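Local coordinates for protein pyridoxal 5'-phosphate synthase subunit PdxT (Thermus thermophilus, PDB 2YWD) that probably hydrolyses glutamine to glutamate and ammonia, which is passed on to the partner subunit PdxS to make pyridoxal 5'-phosphate, at residues 112-126 with 149-161. Numbering follows the deposited sequence.
Sequences FGRQVESFEEDLEVE and EVLARLGDLPVLV
Leu154 reaches from the tip of a beta hairpin to Phe112, Phe119 and Glu121, the last two on the antiparallel neighbour, strand 118-125. Its hairpin, 149-161, closes through a type II' turn from Leu154 to Leu157 at the edge of the main sheet of this class I glutamine amidotransferase fold. From CB outward, the Leu154 side chain runs with CG anti to the backbone N (chi1 172°) and forks into two methyls. Leu154 CD1 lies against the aliphatic part of Glu121, 3.6 Å from Glu121 CG, the two side chains crossing at about a right angle. Leu154 CD2 goes to the aromatics, 3.8 Å from Phe119 CE1 and 4.0 Å from Phe112 CE2. Those rings themselves meet, Phe119 CZ sitting over the centre of one face of Phe112, while the Leu157 CD2 methyl also rests against the Phe112 ring. Putting a glycine at Glu121 would probably strip Leu154 CD1 of the CB and CG it lies against, leaving the isobutyl group of Leu154 freer to turn. Further along, Leu123 CD1 and Val159 CG2 meet tip to tip, 4.0 Å apart. At Glu124 and Arg153 the backbones do not bond directly, and two waters bridge them: one accepts from Glu124 N and donates to Arg153 O, the other accepts from Arg153 N and donates to Glu124 O. Only at the far end do the backbones bond directly, Glu126 N to Leu151 O at 2.8 Å, nearly straight at 172°.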
loop_
_atom_site.group_PDB
_atom_site.type_symbol
_atom_site.label_atom_id
_atom_site.label_comp_id
_atom_site.label_asym_id
_atom_site.label_seq_id
_atom_site.Cartn_x
_atom_site.Cartn_y
_atom_site.Cartn_z
ATOM N N PHE A 112 6.756 7.512 14.152
ATOM C CA PHE A 112 8.204 7.720 14.047
ATOM C C PHE A 112 8.835 8.567 15.148
ATOM O O PHE A 112 10.051 8.525 15.349
ATOM C CB PHE A 112 8.570 8.313 12.691
ATOM C CG PHE A 112 9.022 7.295 11.704
ATOM C CD1 PHE A 112 8.119 6.707 10.823
ATOM C CD2 PHE A 112 10.352 6.891 11.675
ATOM C CE1 PHE A 112 8.538 5.730 9.920
ATOM C CE2 PHE A 112 10.782 5.915 10.778
ATOM C CZ PHE A 112 9.873 5.334 9.899
ATOM N N GLY A 113 8.017 9.352 15.841
ATOM C CA GLY A 113 8.522 10.160 16.938
ATOM C C GLY A 113 9.363 11.377 16.605
ATOM O O GLY A 113 10.124 11.850 17.453
ATOM N N ARG A 114 9.247 11.888 15.382
ATOM C CA ARG A 114 10.009 13.073 15.004
ATOM C C ARG A 114 9.123 14.306 15.153
ATOM O O ARG A 114 7.917 14.243 14.915
ATOM C CB ARG A 114 10.525 12.951 13.566
ATOM C CG ARG A 114 11.590 11.874 13.400
ATOM C CD ARG A 114 12.224 11.880 12.017
ATOM N NE ARG A 114 12.838 13.166 11.702
ATOM C CZ ARG A 114 13.722 13.358 10.727
ATOM N NH1 ARG A 114 14.110 12.344 9.968
ATOM N NH2 ARG A 114 14.212 14.570 10.509
ATOM N N GLN A 115 9.724 15.419 15.566
ATOM C CA GLN A 115 8.985 16.662 15.765
ATOM C C GLN A 115 8.273 17.064 14.475
ATOM O O GLN A 115 7.061 17.286 14.467
ATOM C CB GLN A 115 9.936 17.778 16.201
ATOM C CG GLN A 115 9.388 18.655 17.312
ATOM C CD GLN A 115 10.278 19.848 17.594
ATOM O OE1 GLN A 115 11.496 19.710 17.733
ATOM N NE2 GLN A 115 9.675 21.029 17.686
ATOM N N VAL A 116 9.036 17.170 13.393
ATOM C CA VAL A 116 8.476 17.515 12.093
ATOM C C VAL A 116 7.972 16.188 11.546
ATOM O O VAL A 116 8.744 15.246 11.385
ATOM C CB VAL A 116 9.554 18.090 11.147
ATOM C CG1 VAL A 116 8.908 18.604 9.870
ATOM C CG2 VAL A 116 10.314 19.204 11.845
ATOM N N GLU A 117 6.677 16.110 11.268
ATOM C CA GLU A 117 6.092 14.867 10.786
ATOM C C GLU A 117 6.291 14.556 9.306
ATOM O O GLU A 117 5.430 13.952 8.672
ATOM C CB GLU A 117 4.604 14.835 11.146
ATOM C CG GLU A 117 4.369 14.626 12.635
ATOM C CD GLU A 117 2.905 14.684 13.028
ATOM O OE1 GLU A 117 2.592 14.284 14.170
ATOM O OE2 GLU A 117 2.076 15.133 12.207
ATOM N N SER A 118 7.441 14.952 8.768
ATOM C CA SER A 118 7.762 14.695 7.369
ATOM C C SER A 118 9.272 14.673 7.153
ATOM O O SER A 118 9.988 15.557 7.630
ATOM C CB SER A 118 7.141 15.770 6.478
ATOM O OG SER A 118 7.698 17.041 6.762
ATOM N N PHE A 119 9.757 13.657 6.442
ATOM C CA PHE A 119 11.182 13.543 6.152
ATOM C C PHE A 119 11.416 12.678 4.919
ATOM O O PHE A 119 10.515 11.975 4.464
ATOM C CB PHE A 119 11.933 12.968 7.361
ATOM C CG PHE A 119 11.467 11.607 7.782
ATOM C CD1 PHE A 119 12.053 10.460 7.254
ATOM C CD2 PHE A 119 10.433 11.470 8.704
ATOM C CE1 PHE A 119 11.617 9.192 7.640
ATOM C CE2 PHE A 119 9.986 10.206 9.097
ATOM C CZ PHE A 119 10.580 9.064 8.563
ATOM N N GLU A 120 12.623 12.745 4.369
ATOM C CA GLU A 120 12.953 11.957 3.190
ATOM C C GLU A 120 14.264 11.211 3.404
ATOM O O GLU A 120 15.196 11.743 4.008
ATOM C CB GLU A 120 13.061 12.859 1.958
ATOM C CG GLU A 120 11.830 13.728 1.705
ATOM C CD GLU A 120 11.769 14.941 2.619
ATOM O OE1 GLU A 120 12.752 15.712 2.638
ATOM O OE2 GLU A 120 10.744 15.130 3.314
ATOM N N GLU A 121 14.331 9.983 2.899
ATOM C CA GLU A 121 15.519 9.154 3.055
ATOM C C GLU A 121 15.786 8.310 1.819
ATOM O O GLU A 121 14.856 7.783 1.207
ATOM C CB GLU A 121 15.344 8.192 4.237
ATOM C CG GLU A 121 15.223 8.830 5.604
ATOM C CD GLU A 121 16.512 9.485 6.058
ATOM O OE1 GLU A 121 17.590 9.051 5.596
ATOM O OE2 GLU A 121 16.447 10.417 6.888
ATOM N N ASP A 122 17.056 8.167 1.453
ATOM C CA ASP A 122 17.385 7.314 0.319
ATOM C C ASP A 122 17.368 5.895 0.862
ATOM O O ASP A 122 17.994 5.609 1.880
ATOM C CB ASP A 122 18.757 7.665 -0.246
ATOM C CG ASP A 122 18.732 8.951 -1.041
ATOM O OD1 ASP A 122 17.881 9.060 -1.955
ATOM O OD2 ASP A 122 19.552 9.847 -0.752
ATOM N N LEU A 123 16.639 5.010 0.194
ATOM C CA LEU A 123 16.519 3.635 0.655
ATOM C C LEU A 123 17.085 2.608 -0.318
ATOM O O LEU A 123 17.095 2.818 -1.530
ATOM C CB LEU A 123 15.046 3.304 0.909
ATOM C CG LEU A 123 14.209 4.317 1.694
ATOM C CD1 LEU A 123 12.737 3.976 1.542
ATOM C CD2 LEU A 123 14.620 4.320 3.159
ATOM N N GLU A 124 17.555 1.494 0.228
ATOM C CA GLU A 124 18.078 0.412 -0.588
ATOM C C GLU A 124 16.992 -0.646 -0.677
ATOM O O GLU A 124 16.645 -1.275 0.322
ATOM C CB GLU A 124 19.342 -0.175 0.038
ATOM C CG GLU A 124 20.586 0.629 -0.274
ATOM C CD GLU A 124 20.775 0.813 -1.769
ATOM O OE1 GLU A 124 20.826 -0.208 -2.493
ATOM O OE2 GLU A 124 20.867 1.975 -2.220
ATOM N N VAL A 125 16.445 -0.820 -1.877
ATOM C CA VAL A 125 15.383 -1.790 -2.108
ATOM C C VAL A 125 15.938 -3.043 -2.772
ATOM O O VAL A 125 16.584 -2.971 -3.816
ATOM C CB VAL A 125 14.278 -1.189 -3.000
ATOM C CG1 VAL A 125 13.178 -2.209 -3.230
ATOM C CG2 VAL A 125 13.718 0.065 -2.351
ATOM N N GLU A 126 15.687 -4.191 -2.155
ATOM C CA GLU A 126 16.175 -5.457 -2.682
ATOM C C GLU A 126 15.690 -5.690 -4.109
ATOM O O GLU A 126 14.494 -5.610 -4.394
ATOM C CB GLU A 126 15.721 -6.611 -1.787
ATOM C CG GLU A 126 16.179 -7.982 -2.266
ATOM C CD GLU A 126 15.637 -9.111 -1.409
ATOM O OE1 GLU A 126 14.401 -9.191 -1.245
ATOM O OE2 GLU A 126 16.446 -9.918 -0.904
ATOM N N GLU A 149 8.393 -10.808 3.861
ATOM C CA GLU A 149 9.731 -10.461 3.410
ATOM C C GLU A 149 9.990 -8.957 3.517
ATOM O O GLU A 149 9.139 -8.146 3.152
ATOM C CB GLU A 149 9.908 -10.933 1.962
ATOM C CG GLU A 149 11.203 -10.510 1.298
ATOM C CD GLU A 149 11.385 -11.155 -0.066
ATOM O OE1 GLU A 149 10.408 -11.181 -0.849
ATOM O OE2 GLU A 149 12.505 -11.632 -0.356
ATOM N N VAL A 150 11.157 -8.586 4.033
ATOM C CA VAL A 150 11.513 -7.173 4.151
ATOM C C VAL A 150 12.346 -6.800 2.934
ATOM O O VAL A 150 13.452 -7.310 2.754
ATOM C CB VAL A 150 12.335 -6.895 5.433
ATOM C CG1 VAL A 150 12.737 -5.424 5.485
ATOM C CG2 VAL A 150 11.516 -7.260 6.662
ATOM N N LEU A 151 11.814 -5.917 2.095
ATOM C CA LEU A 151 12.510 -5.497 0.882
ATOM C C LEU A 151 13.336 -4.226 1.058
ATOM O O LEU A 151 14.205 -3.930 0.238
ATOM C CB LEU A 151 11.500 -5.294 -0.249
ATOM C CG LEU A 151 10.677 -6.528 -0.622
ATOM C CD1 LEU A 151 9.639 -6.152 -1.672
ATOM C CD2 LEU A 151 11.602 -7.619 -1.148
ATOM N N ALA A 152 13.063 -3.473 2.122
ATOM C CA ALA A 152 13.796 -2.240 2.379
ATOM C C ALA A 152 13.670 -1.808 3.833
ATOM O O ALA A 152 12.635 -2.019 4.469
ATOM C CB ALA A 152 13.294 -1.122 1.459
ATOM N N ARG A 153 14.733 -1.198 4.346
ATOM C CA ARG A 153 14.761 -0.725 5.725
ATOM C C ARG A 153 15.336 0.678 5.824
ATOM O O ARG A 153 16.129 1.097 4.982
ATOM C CB ARG A 153 15.647 -1.633 6.590
ATOM C CG ARG A 153 15.232 -3.087 6.672
ATOM C CD ARG A 153 16.340 -3.920 7.329
ATOM N NE ARG A 153 16.042 -5.351 7.303
ATOM C CZ ARG A 153 15.409 -6.013 8.266
ATOM N NH1 ARG A 153 14.994 -5.384 9.363
ATOM N NH2 ARG A 153 15.184 -7.313 8.125
ATOM N N LEU A 154 14.918 1.403 6.856
ATOM C CA LEU A 154 15.471 2.722 7.133
ATOM C C LEU A 154 16.302 2.352 8.351
ATOM O O LEU A 154 15.767 2.190 9.441
ATOM C CB LEU A 154 14.381 3.722 7.518
ATOM C CG LEU A 154 14.922 5.070 8.000
ATOM C CD1 LEU A 154 15.970 5.597 7.023
ATOM C CD2 LEU A 154 13.771 6.053 8.139
ATOM N N GLY A 155 17.607 2.200 8.157
ATOM C CA GLY A 155 18.453 1.765 9.250
ATOM C C GLY A 155 18.163 0.276 9.324
ATOM O O GLY A 155 18.470 -0.462 8.389
ATOM N N ASP A 156 17.550 -0.171 10.414
ATOM C CA ASP A 156 17.199 -1.580 10.550
ATOM C C ASP A 156 15.676 -1.730 10.544
ATOM O O ASP A 156 15.150 -2.841 10.575
ATOM C CB ASP A 156 17.775 -2.149 11.853
ATOM C CG ASP A 156 19.285 -2.031 11.917
ATOM O OD1 ASP A 156 19.958 -2.486 10.968
ATOM O OD2 ASP A 156 19.800 -1.484 12.913
ATOM N N LEU A 157 14.971 -0.600 10.493
ATOM C CA LEU A 157 13.510 -0.615 10.508
ATOM C C LEU A 157 12.888 -0.907 9.144
ATOM O O LEU A 157 13.144 -0.201 8.173
ATOM C CB LEU A 157 12.975 0.726 11.028
ATOM C CG LEU A 157 11.454 0.880 11.119
ATOM C CD1 LEU A 157 10.880 -0.101 12.152
ATOM C CD2 LEU A 157 11.117 2.319 11.504
ATOM N N PRO A 158 12.064 -1.961 9.060
ATOM C CA PRO A 158 11.405 -2.330 7.804
ATOM C C PRO A 158 10.472 -1.209 7.346
ATOM O O PRO A 158 9.688 -0.699 8.148
ATOM C CB PRO A 158 10.616 -3.583 8.182
ATOM C CG PRO A 158 11.427 -4.179 9.285
ATOM C CD PRO A 158 11.783 -2.962 10.106
ATOM N N VAL A 159 10.563 -0.827 6.073
ATOM C CA VAL A 159 9.703 0.220 5.520
ATOM C C VAL A 159 9.008 -0.223 4.232
ATOM O O VAL A 159 8.093 0.444 3.756
ATOM C CB VAL A 159 10.482 1.531 5.260
ATOM C CG1 VAL A 159 10.977 2.100 6.588
ATOM C CG2 VAL A 159 11.640 1.283 4.312
ATOM N N LEU A 160 9.461 -1.337 3.667
ATOM C CA LEU A 160 8.849 -1.906 2.462
ATOM C C LEU A 160 8.819 -3.409 2.701
ATOM O O LEU A 160 9.865 -4.033 2.871
ATOM C CB LEU A 160 9.666 -1.603 1.202
ATOM C CG LEU A 160 9.070 -2.205 -0.086
ATOM C CD1 LEU A 160 7.700 -1.582 -0.350
ATOM C CD2 LEU A 160 9.993 -1.957 -1.274
ATOM N N VAL A 161 7.620 -3.985 2.732
ATOM C CA VAL A 161 7.491 -5.411 2.985
ATOM C C VAL A 161 6.596 -6.090 1.962
ATOM O O VAL A 161 5.735 -5.456 1.355
ATOM C CB VAL A 161 6.923 -5.678 4.393
ATOM C CG1 VAL A 161 7.813 -5.032 5.446
ATOM C CG2 VAL A 161 5.502 -5.140 4.492
HETATM O O HOH W 1 17.173 -1.389 2.958
HETATM O O HOH W 2 18.034 1.530 2.995
#